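Aldehyde dehydrogenase (Bartonella henselae, PDB 3I44) probably oxidises aldehydes to carboxylic acids using a nicotinamide adenine dinucleotide cofactor, as other members of the aldehyde dehydrogenase family do. Local coordinates at residues A[154-159]-A[492-497]; A[241-246]-A[486-491]; A[307-312]-A[407-412]; A[367-372]-A[389-394]. The protein carries 1 engineered substitution. All blocks are in the same frame, centred on the assembly; numbering follows the deposited sequence. Where two conformers were deposited one is given.

In the fold
Contacts 1 and 2 share strand 489-494 and the same sheet; both are buried, and the second subunit touches both. Contact 1 is a regular antiparallel ladder at the far end of the arm. Contact 2 lies nearer the middle of the chain and is made by side chains, one backbone carbonyl and a water, with no ladder. Contacts 3 and 4 belong to another sheet, on the other side of the chain's centre from contact 2. Their centres are 9 Å apart, and strands 388-391 and 408-414 are neighbours. Contact 3 is a buried parallel pair dressed mostly with apolar side chains. Contact 4 is partly buried, antiparallel and bulged, and is tied at one end by a threonine-aspartate hydrogen bond.

Contact 1 (A[154-159]-A[492-497]); sequences QAILHY and KAISYW
Ile156 with Ile494 and His158 with Lys492 are hydrogen-bonded pairs of the antiparallel beta arm that meets the second subunit. Ile494 N gives a nearly straight bond to Ile156 O (2.9 Å, 172° at the hydrogen), and Ile494 O accepts from Ile156 N. His158 N and Lys492 O lie 2.8 Å apart, and His158 O takes Lys492 N in return. Leu157 and Ala493 form the non-hydrogen-bonded pair between them. Past the strand the chain turns, and Trp497 N bonds to Gln154 O at 2.9 Å. Trp497 CG stands anti to the backbone N (chi1 -179°), which brings the indole against Ile156, the two side chains crossing at a slant. Ile156 CD1 sits over the five-membered ring, 3.6 Å from its centroid, a CH-pi contact. Gln154 NE2 donates to Ser495 O (3.2 Å), almost within its own amide plane, while Gln154 CG packs 3.3 Å from Tyr496 CD1. The terminal carboxylate of Trp497 forms salt bridges with Arg440 and Arg444 of the second subunit. Ala493 and Ile494 continue the sheet into that subunit, an arrangement characteristic of the oligomerisation arm of aldehyde dehydrogenases.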
# COMPACT_ATOMS: atom_id res chain seq x y z
N GLN A 154 -25.74 9.71 -8.07
CA GLN A 154 -26.14 8.34 -8.34
C GLN A 154 -25.16 7.34 -7.67
O GLN A 154 -25.55 6.53 -6.87
CB GLN A 154 -26.17 8.16 -9.86
CG GLN A 154 -26.56 6.78 -10.30
CD GLN A 154 -26.60 6.64 -11.82
OE1 GLN A 154 -27.42 7.30 -12.49
NE2 GLN A 154 -25.72 5.77 -12.38
N ALA A 155 -23.89 7.44 -8.03
CA ALA A 155 -22.84 6.58 -7.53
C ALA A 155 -22.39 7.07 -6.14
O ALA A 155 -22.48 8.25 -5.83
CB ALA A 155 -21.67 6.59 -8.50
N ILE A 156 -21.91 6.15 -5.32
CA ILE A 156 -21.53 6.42 -3.96
C ILE A 156 -20.23 5.67 -3.61
O ILE A 156 -19.96 4.57 -4.16
CB ILE A 156 -22.70 6.04 -3.03
CG1 ILE A 156 -22.75 6.92 -1.80
CG2 ILE A 156 -22.67 4.56 -2.64
CD1 ILE A 156 -24.00 6.65 -0.93
N LEU A 157 -19.42 6.28 -2.72
CA LEU A 157 -18.25 5.66 -2.12
C LEU A 157 -18.60 5.19 -0.71
O LEU A 157 -19.18 5.94 0.08
CB LEU A 157 -17.07 6.63 -2.11
CG LEU A 157 -15.70 6.14 -1.58
CD1 LEU A 157 -15.02 5.21 -2.58
CD2 LEU A 157 -14.77 7.32 -1.26
N HIS A 158 -18.28 3.94 -0.41
CA HIS A 158 -18.55 3.33 0.90
C HIS A 158 -17.21 2.92 1.49
O HIS A 158 -16.32 2.47 0.76
CB HIS A 158 -19.42 2.07 0.80
CG HIS A 158 -20.88 2.27 1.08
ND1 HIS A 158 -21.68 1.27 1.59
CD2 HIS A 158 -21.68 3.34 0.89
CE1 HIS A 158 -22.91 1.73 1.71
NE2 HIS A 158 -22.94 2.98 1.29
N TYR A 159 -17.05 3.10 2.80
CA TYR A 159 -15.87 2.62 3.51
C TYR A 159 -16.30 1.45 4.36
O TYR A 159 -17.29 1.55 5.12
CB TYR A 159 -15.25 3.70 4.41
CG TYR A 159 -14.63 4.87 3.68
CD1 TYR A 159 -13.30 4.85 3.31
CD2 TYR A 159 -15.38 5.98 3.32
CE1 TYR A 159 -12.74 5.89 2.64
CE2 TYR A 159 -14.83 7.04 2.65
CZ TYR A 159 -13.50 7.00 2.31
OH TYR A 159 -12.91 8.05 1.62
N LYS A 492 -15.23 0.99 -1.37
CA LYS A 492 -16.16 0.31 -2.25
C LYS A 492 -16.94 1.35 -3.07
O LYS A 492 -17.59 2.24 -2.50
CB LYS A 492 -17.12 -0.54 -1.42
CG LYS A 492 -18.07 -1.39 -2.25
CD LYS A 492 -19.25 -1.87 -1.46
CE LYS A 492 -18.90 -2.99 -0.59
NZ LYS A 492 -19.90 -3.23 0.46
N ALA A 493 -16.88 1.22 -4.39
CA ALA A 493 -17.53 2.15 -5.31
C ALA A 493 -18.81 1.48 -5.85
O ALA A 493 -18.73 0.43 -6.52
CB ALA A 493 -16.60 2.50 -6.44
N ILE A 494 -19.97 2.04 -5.49
CA ILE A 494 -21.28 1.50 -5.84
C ILE A 494 -21.86 2.38 -6.99
O ILE A 494 -21.93 3.60 -6.85
CB ILE A 494 -22.20 1.41 -4.60
CG1 ILE A 494 -21.57 0.57 -3.49
CG2 ILE A 494 -23.60 0.87 -4.99
CD1 ILE A 494 -22.18 0.76 -2.08
N SER A 495 -22.20 1.77 -8.12
CA SER A 495 -22.55 2.52 -9.32
C SER A 495 -23.95 3.18 -9.28
O SER A 495 -24.21 4.12 -10.04
CB SER A 495 -22.47 1.64 -10.57
OG SER A 495 -23.55 0.69 -10.51
N TYR A 496 -24.83 2.68 -8.44
CA TYR A 496 -26.17 3.26 -8.26
C TYR A 496 -26.62 2.99 -6.83
O TYR A 496 -26.80 1.83 -6.45
CB TYR A 496 -27.22 2.67 -9.24
CG TYR A 496 -28.49 3.50 -9.27
CD1 TYR A 496 -28.77 4.35 -10.34
CD2 TYR A 496 -29.38 3.48 -8.20
CE1 TYR A 496 -29.93 5.14 -10.36
CE2 TYR A 496 -30.56 4.27 -8.22
CZ TYR A 496 -30.82 5.11 -9.28
OH TYR A 496 -31.96 5.89 -9.28
N TRP A 497 -26.78 4.07 -6.05
CA TRP A 497 -27.19 3.97 -4.66
C TRP A 497 -28.61 4.56 -4.55
O TRP A 497 -28.77 5.79 -4.67
CB TRP A 497 -26.19 4.70 -3.72
CG TRP A 497 -26.55 4.60 -2.24
CD1 TRP A 497 -27.14 5.58 -1.47
CD2 TRP A 497 -26.36 3.47 -1.38
NE1 TRP A 497 -27.31 5.12 -0.20
CE2 TRP A 497 -26.86 3.83 -0.11
CE3 TRP A 497 -25.82 2.19 -1.56
CZ2 TRP A 497 -26.82 2.96 0.98
CZ3 TRP A 497 -25.79 1.32 -0.47
CH2 TRP A 497 -26.29 1.71 0.78
OXT TRP A 497 -29.59 3.80 -4.38
O HOH W 1 -22.70 5.13 -11.71

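Contact 2 (A[241-246]-A[486-491]). Engineered in segment 241-246: Glu242 (natural residue Gly).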
# COMPACT_ATOMS: atom_id res chain seq x y z
N LEU A 241 -5.82 -12.73 8.94
CA LEU A 241 -5.64 -11.28 9.11
C LEU A 241 -5.62 -10.62 7.75
O LEU A 241 -5.00 -11.11 6.81
CB LEU A 241 -4.37 -10.94 9.89
CG LEU A 241 -4.26 -11.51 11.30
CD1 LEU A 241 -2.88 -11.05 11.94
CD2 LEU A 241 -5.46 -11.15 12.16
N GLU A 242 -6.30 -9.49 7.63
CA GLU A 242 -6.34 -8.84 6.34
C GLU A 242 -5.36 -7.65 6.23
O GLU A 242 -5.09 -7.12 5.14
CB GLU A 242 -7.79 -8.54 5.97
CG GLU A 242 -8.26 -9.45 4.71
CD GLU A 242 -8.09 -8.63 3.47
OE1 GLU A 242 -7.04 -8.69 2.76
OE2 GLU A 242 -9.03 -7.79 3.31
N MET A 243 -4.75 -7.30 7.35
CA MET A 243 -3.82 -6.17 7.39
C MET A 243 -2.87 -6.30 8.53
O MET A 243 -3.23 -6.80 9.59
CB MET A 243 -4.61 -4.87 7.56
CG MET A 243 -3.76 -3.68 7.95
SD MET A 243 -4.79 -2.28 7.94
CE MET A 243 -3.61 -0.96 8.44
N ILE A 244 -1.64 -5.82 8.32
CA ILE A 244 -0.66 -5.68 9.38
C ILE A 244 -0.21 -4.23 9.45
O ILE A 244 0.25 -3.69 8.43
CB ILE A 244 0.60 -6.51 9.13
CG1 ILE A 244 0.26 -7.98 9.22
CG2 ILE A 244 1.66 -6.21 10.22
CD1 ILE A 244 -0.11 -8.42 10.60
N SER A 245 -0.33 -3.64 10.65
CA SER A 245 0.23 -2.34 10.96
C SER A 245 1.46 -2.52 11.83
O SER A 245 1.36 -2.99 12.95
CB SER A 245 -0.78 -1.42 11.64
OG SER A 245 -0.21 -0.14 11.77
N PHE A 246 2.62 -2.12 11.31
CA PHE A 246 3.87 -2.36 11.99
C PHE A 246 4.71 -1.08 12.15
O PHE A 246 4.89 -0.33 11.22
CB PHE A 246 4.69 -3.43 11.23
CG PHE A 246 6.10 -3.62 11.74
CD1 PHE A 246 6.38 -4.56 12.71
CD2 PHE A 246 7.13 -2.85 11.25
CE1 PHE A 246 7.68 -4.72 13.18
CE2 PHE A 246 8.42 -3.01 11.70
CZ PHE A 246 8.69 -3.93 12.69
N LYS A 486 -8.46 5.81 7.88
CA LYS A 486 -8.62 5.23 6.53
C LYS A 486 -7.69 4.05 6.23
O LYS A 486 -8.02 3.21 5.39
CB LYS A 486 -8.49 6.27 5.42
CG LYS A 486 -9.71 7.15 5.35
CD LYS A 486 -9.52 8.39 4.49
CE LYS A 486 -10.84 9.09 4.28
NZ LYS A 486 -10.66 10.32 3.43
N GLU A 487 -6.52 3.99 6.87
CA GLU A 487 -5.68 2.82 6.70
C GLU A 487 -6.40 1.54 7.16
O GLU A 487 -6.02 0.45 6.75
CB GLU A 487 -4.36 2.96 7.48
CG GLU A 487 -3.40 4.05 7.00
CD GLU A 487 -1.97 3.84 7.53
OE1 GLU A 487 -1.79 3.58 8.75
OE2 GLU A 487 -1.03 3.93 6.71
N PHE A 488 -7.42 1.64 8.01
CA PHE A 488 -8.18 0.45 8.47
C PHE A 488 -9.51 0.21 7.72
O PHE A 488 -10.37 -0.61 8.15
CB PHE A 488 -8.37 0.50 9.99
CG PHE A 488 -7.07 0.30 10.74
CD1 PHE A 488 -6.57 -0.97 10.98
CD2 PHE A 488 -6.33 1.40 11.19
CE1 PHE A 488 -5.35 -1.15 11.64
CE2 PHE A 488 -5.11 1.24 11.86
CZ PHE A 488 -4.62 -0.03 12.08
N LEU A 489 -9.67 0.91 6.60
CA LEU A 489 -10.90 0.80 5.77
C LEU A 489 -10.55 0.40 4.35
O LEU A 489 -9.54 0.84 3.83
CB LEU A 489 -11.59 2.18 5.71
CG LEU A 489 -12.10 2.63 7.09
CD1 LEU A 489 -12.52 4.11 7.14
CD2 LEU A 489 -13.23 1.70 7.51
N ASP A 490 -11.43 -0.41 3.72
CA ASP A 490 -11.45 -0.61 2.30
C ASP A 490 -12.48 0.34 1.72
O ASP A 490 -13.51 0.66 2.36
CB ASP A 490 -11.84 -2.06 1.92
CG ASP A 490 -10.65 -3.03 1.92
OD1 ASP A 490 -9.57 -2.64 1.48
OD2 ASP A 490 -10.82 -4.21 2.33
N THR A 491 -12.22 0.76 0.50
CA THR A 491 -13.17 1.52 -0.26
C THR A 491 -13.97 0.61 -1.21
O THR A 491 -13.42 -0.31 -1.83
CB THR A 491 -12.52 2.61 -1.07
OG1 THR A 491 -11.38 2.10 -1.74
CG2 THR A 491 -12.06 3.81 -0.16
O HOH W 2 -0.12 1.92 10.16
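Met243 lays its thioether against Phe488 and the backbone of Glu487. Its CE methyl sits over one face of the Phe488 ring, 3.9 Å from the centroid and 20° off the normal, a CH-pi contact. Met243 SD reaches the same ring obliquely, 4.4 Å from its centroid, so the pair is also a Met-aromatic contact. The two side chains cross at about a right angle. The methionine is extended throughout, with CG anti to the backbone N (chi1 166°), and this carries the sulfur to 3.2 Å from Glu487 O. Ser245 CB approaches Phe488 CZ at 4.1 Å. Water 2 links Ser245 OG (2.6 Å) to Glu487 OE1 (2.7 Å). At the other end the engineered Glu242 brings OE2 to 4.1 Å from Asp490 OD2.

Further out, Lys181 is bonded to Ser245 OG, the backbone N of Arg478 holds Glu487 OE2, and Arg266 NH1 bonds both Glu487 O and Leu489 O, fixing the backbone that the methionine touches. Phe488 also packs on helix 174-188. Arg476 and Arg451 of the second subunit each form salt bridges with both Glu242 and Asp490, and probably offset their like charges.

A type I beta turn from Lys486 to Leu489, closed by Leu489 N to Lys486 O (3.1 Å), presents Glu487 and Phe488. It joins helix 481-486 to strand 489-494. The contact thus sets this turn, at the root of the oligomerisation arm, against a parallel strand of the probable cofactor-binding domain, Rossmann-like as in this family.

Contact 3 (A[307-312]-A[407-412]); sequences TRMLVE and PVLSLL
Thr307 O is gripped by two donors, Ser410 N at 3.1 Å and water 3 at 3.0 Å. The same water donates to Val408 O and accepts from Ser410 OG (2.8 Å), so it stitches the beginnings of the two strands together. Ser410 OG lies anti to its own carbonyl carbon (chi1 -63°), which turns the hydroxyl to the water. From here a parallel ladder runs on. Met309 N meets Ser410 O at 2.8 Å, and Met309 O takes Leu412 N at 3.1 Å. Leu412 O then accepts from Val311 N. The short strand axes run 24° from parallel.

Side chains alternate between the two faces. On the face of Arg308 and Ser410, Leu310 and Leu412 lie side by side and point the same way, with their CD2 methyls 3.7 Å apart. On the face of Met309 and Leu411, Met309 CB touches one methyl of each flanking leucine, Leu409 CD1 and Leu411 CD1, both at 4.1 Å.

Strand 308-312 has strand 276-279 as its other neighbour. Met309 and Leu409 pack on Val292 of helix 287-296. Leu310 and Leu412 rest on Leu423 of helix 417-425, while Arg308 hydrogen-bonds through NH2 to Lys274 O and reaches Phe400 of helix 398-401 in a cation-pi contact. The parallel pair is therefore sandwiched between helices in an alpha/beta layer.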
# COMPACT_ATOMS: atom_id res chain seq x y z
N THR A 307 19.22 13.85 13.38
CA THR A 307 20.52 13.31 13.74
C THR A 307 21.67 13.74 12.83
O THR A 307 22.82 13.55 13.20
CB THR A 307 20.44 11.76 13.86
OG1 THR A 307 19.91 11.19 12.65
CG2 THR A 307 19.50 11.38 15.00
N ARG A 308 21.39 14.32 11.68
CA ARG A 308 22.42 14.88 10.80
C ARG A 308 22.20 16.38 10.70
O ARG A 308 21.24 16.85 10.07
CB ARG A 308 22.38 14.28 9.40
CG ARG A 308 22.71 12.78 9.36
CD ARG A 308 22.61 12.27 7.94
NE ARG A 308 21.23 12.36 7.43
CZ ARG A 308 20.88 12.66 6.18
NH1 ARG A 308 21.80 12.92 5.26
NH2 ARG A 308 19.59 12.74 5.85
N MET A 309 23.06 17.15 11.36
CA MET A 309 22.92 18.59 11.34
C MET A 309 23.82 19.15 10.26
O MET A 309 25.06 19.05 10.36
CB MET A 309 23.26 19.17 12.71
CG MET A 309 22.96 20.68 12.84
SD MET A 309 23.39 21.37 14.48
CE MET A 309 22.02 20.91 15.52
N LEU A 310 23.20 19.73 9.23
CA LEU A 310 23.92 20.27 8.07
C LEU A 310 23.91 21.78 8.22
O LEU A 310 22.84 22.40 8.19
CB LEU A 310 23.28 19.80 6.75
CG LEU A 310 22.77 18.34 6.67
CD1 LEU A 310 22.13 18.07 5.33
CD2 LEU A 310 23.88 17.31 6.92
N VAL A 311 25.08 22.36 8.45
CA VAL A 311 25.21 23.77 8.82
C VAL A 311 25.92 24.61 7.76
O VAL A 311 26.98 24.22 7.23
CB VAL A 311 25.94 23.93 10.16
CG1 VAL A 311 25.92 25.40 10.62
CG2 VAL A 311 25.30 23.03 11.22
N GLU A 312 25.32 25.74 7.42
CA GLU A 312 25.94 26.65 6.46
C GLU A 312 27.37 27.02 6.96
O GLU A 312 27.61 27.20 8.16
CB GLU A 312 25.06 27.87 6.25
CG GLU A 312 25.49 28.80 5.11
CD GLU A 312 24.39 29.79 4.69
OE1 GLU A 312 24.42 30.22 3.54
OE2 GLU A 312 23.46 30.10 5.47
N PRO A 407 22.02 9.10 21.97
CA PRO A 407 22.21 10.54 21.97
C PRO A 407 23.47 10.94 21.26
O PRO A 407 24.43 11.38 21.90
CB PRO A 407 22.25 10.86 23.45
CG PRO A 407 22.90 9.65 24.05
CD PRO A 407 22.22 8.53 23.32
N VAL A 408 23.45 10.80 19.94
CA VAL A 408 24.62 10.96 19.12
C VAL A 408 24.31 11.84 17.89
O VAL A 408 23.55 11.47 17.01
CB VAL A 408 25.15 9.58 18.69
CG1 VAL A 408 26.37 9.74 17.76
CG2 VAL A 408 25.48 8.75 19.94
N LEU A 409 24.92 13.01 17.85
CA LEU A 409 24.69 13.96 16.78
C LEU A 409 25.87 14.00 15.83
O LEU A 409 27.01 13.98 16.29
CB LEU A 409 24.48 15.34 17.40
CG LEU A 409 24.32 16.53 16.46
CD1 LEU A 409 23.03 16.38 15.67
CD2 LEU A 409 24.29 17.83 17.25
N SER A 410 25.60 14.08 14.52
CA SER A 410 26.61 14.28 13.51
C SER A 410 26.49 15.66 12.83
O SER A 410 25.44 15.97 12.27
CB SER A 410 26.50 13.16 12.46
OG SER A 410 26.74 11.89 13.03
N LEU A 411 27.56 16.48 12.88
CA LEU A 411 27.60 17.79 12.20
C LEU A 411 28.52 17.75 11.01
O LEU A 411 29.60 17.12 11.06
CB LEU A 411 28.15 18.91 13.12
CG LEU A 411 27.24 19.63 14.09
CD1 LEU A 411 26.60 18.59 14.98
CD2 LEU A 411 28.03 20.67 14.92
N LEU A 412 28.12 18.47 9.98
CA LEU A 412 28.97 18.75 8.84
C LEU A 412 28.49 20.04 8.16
O LEU A 412 27.35 20.44 8.33
CB LEU A 412 28.94 17.60 7.86
CG LEU A 412 27.58 17.03 7.44
CD1 LEU A 412 27.75 16.41 6.08
CD2 LEU A 412 27.00 15.98 8.47
O HOH W 3 24.22 11.06 13.96

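Contact 4 (A[367-372]-A[389-394]); sequences TLVTGG and VFADVK
Thr367 OG1 donates to Asp392 OD2 at 2.7 Å. Asp392 OD2 accepts on its anti lone pair, the one pointing away from OD1. The threonine hydroxyl lies anti to its carbonyl carbon (chi1 -53°), which aims it at the aspartate beyond the end of the facing strand. Asp392 OD1 has its own partner, Tyr316 OH, so both carboxylate oxygens are held.

Beside this bond, Thr367 and Ala391 form a hydrogen-bonded antiparallel pair. Thr367 O receives Ala391 N at 2.9 Å, and Thr367 N returns a more bent bond to Ala391 O (136° at the hydrogen). Phe390 CA also comes to 3.2 Å from Thr367 O, a CA-H...O contact. Further along, Val369 N bonds to Val389 O (2.9 Å), but Val389 N goes to Thr370 O (3.1 Å), one residue later. That donor stands 38° out of the carbonyl plane. Val369 and Thr370 thus both face Val389, and the register slips by one.

At this slip Val369 CB packs on Val389 CG1, and Val369 CG2 lies 3.8 Å from Ala391 CB. Thr370 CG2 completes the patch against Val389 CG2. On the face of Leu368 and Phe390, Leu368 CD1 rests over the phenyl ring, 4.0 Å from Phe390 CE1. Helix 316-329 lies against Val369, Thr370 and Ala391, while Ile399 meets Phe390.

The slip is a classic beta bulge. It lies in strand 367-370, one of the two outermost strands within this chain of the sheet in the probable catalytic domain. Strand 367-370 pairs antiparallel with strand 388-391, beside an otherwise parallel sheet.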
# COMPACT_ATOMS: atom_id res chain seq x y z
N THR A 367 35.70 14.15 13.65
CA THR A 367 36.10 14.87 14.89
C THR A 367 35.16 14.59 16.07
O THR A 367 33.98 14.97 16.03
CB THR A 367 36.14 16.37 14.65
OG1 THR A 367 36.96 16.62 13.52
CG2 THR A 367 36.69 17.14 15.89
N LEU A 368 35.68 13.97 17.12
CA LEU A 368 34.96 13.82 18.37
C LEU A 368 34.97 15.14 19.14
O LEU A 368 36.02 15.54 19.68
CB LEU A 368 35.53 12.69 19.23
CG LEU A 368 34.87 12.40 20.58
CD1 LEU A 368 33.39 12.01 20.42
CD2 LEU A 368 35.64 11.31 21.32
N VAL A 369 33.80 15.79 19.23
CA VAL A 369 33.68 17.11 19.86
C VAL A 369 33.49 16.99 21.34
O VAL A 369 34.12 17.73 22.09
CB VAL A 369 32.54 17.94 19.24
CG1 VAL A 369 32.36 19.30 19.98
CG2 VAL A 369 32.78 18.12 17.76
N THR A 370 32.61 16.08 21.76
CA THR A 370 32.44 15.76 23.17
C THR A 370 31.74 14.42 23.32
O THR A 370 31.24 13.87 22.35
CB THR A 370 31.65 16.83 23.95
OG1 THR A 370 31.44 16.38 25.30
CG2 THR A 370 30.30 17.13 23.28
N GLY A 371 31.69 13.91 24.53
CA GLY A 371 31.18 12.56 24.76
C GLY A 371 32.10 11.51 24.17
O GLY A 371 33.30 11.75 23.98
N GLY A 372 31.54 10.35 23.85
CA GLY A 372 32.33 9.20 23.41
C GLY A 372 31.78 7.90 23.99
O GLY A 372 30.61 7.82 24.39
N VAL A 389 28.83 14.35 20.38
CA VAL A 389 28.80 15.13 19.17
C VAL A 389 30.00 14.81 18.29
O VAL A 389 31.15 14.85 18.76
CB VAL A 389 28.75 16.66 19.50
CG1 VAL A 389 28.79 17.51 18.26
CG2 VAL A 389 27.49 17.02 20.33
N PHE A 390 29.75 14.52 17.00
CA PHE A 390 30.79 14.44 15.99
C PHE A 390 30.66 15.59 15.01
O PHE A 390 29.53 15.99 14.69
CB PHE A 390 30.68 13.12 15.21
CG PHE A 390 31.07 11.91 15.99
CD1 PHE A 390 32.42 11.55 16.10
CD2 PHE A 390 30.11 11.14 16.63
CE1 PHE A 390 32.79 10.41 16.82
CE2 PHE A 390 30.47 10.00 17.35
CZ PHE A 390 31.82 9.63 17.43
N ALA A 391 31.79 16.11 14.53
CA ALA A 391 31.85 17.14 13.49
C ALA A 391 32.75 16.64 12.36
O ALA A 391 33.40 15.59 12.50
CB ALA A 391 32.36 18.48 14.05
N ASP A 392 32.77 17.38 11.25
CA ASP A 392 33.47 16.95 10.04
C ASP A 392 33.09 15.51 9.64
O ASP A 392 33.95 14.70 9.30
CB ASP A 392 34.98 17.11 10.24
CG ASP A 392 35.31 18.47 10.83
OD1 ASP A 392 34.84 19.47 10.24
OD2 ASP A 392 35.99 18.54 11.90
N VAL A 393 31.79 15.20 9.71
CA VAL A 393 31.32 13.87 9.33
C VAL A 393 31.18 13.87 7.82
O VAL A 393 30.85 14.89 7.23
CB VAL A 393 29.99 13.53 10.01
CG1 VAL A 393 29.49 12.14 9.52
CG2 VAL A 393 30.13 13.57 11.55
N LYS A 394 31.52 12.75 7.21
CA LYS A 394 31.49 12.61 5.76
C LYS A 394 30.42 11.57 5.39
O LYS A 394 30.15 10.66 6.19
CB LYS A 394 32.84 12.12 5.25
CG LYS A 394 34.03 13.03 5.55
CD LYS A 394 34.07 14.20 4.60
CE LYS A 394 35.19 15.19 4.96
NZ LYS A 394 36.46 14.75 4.30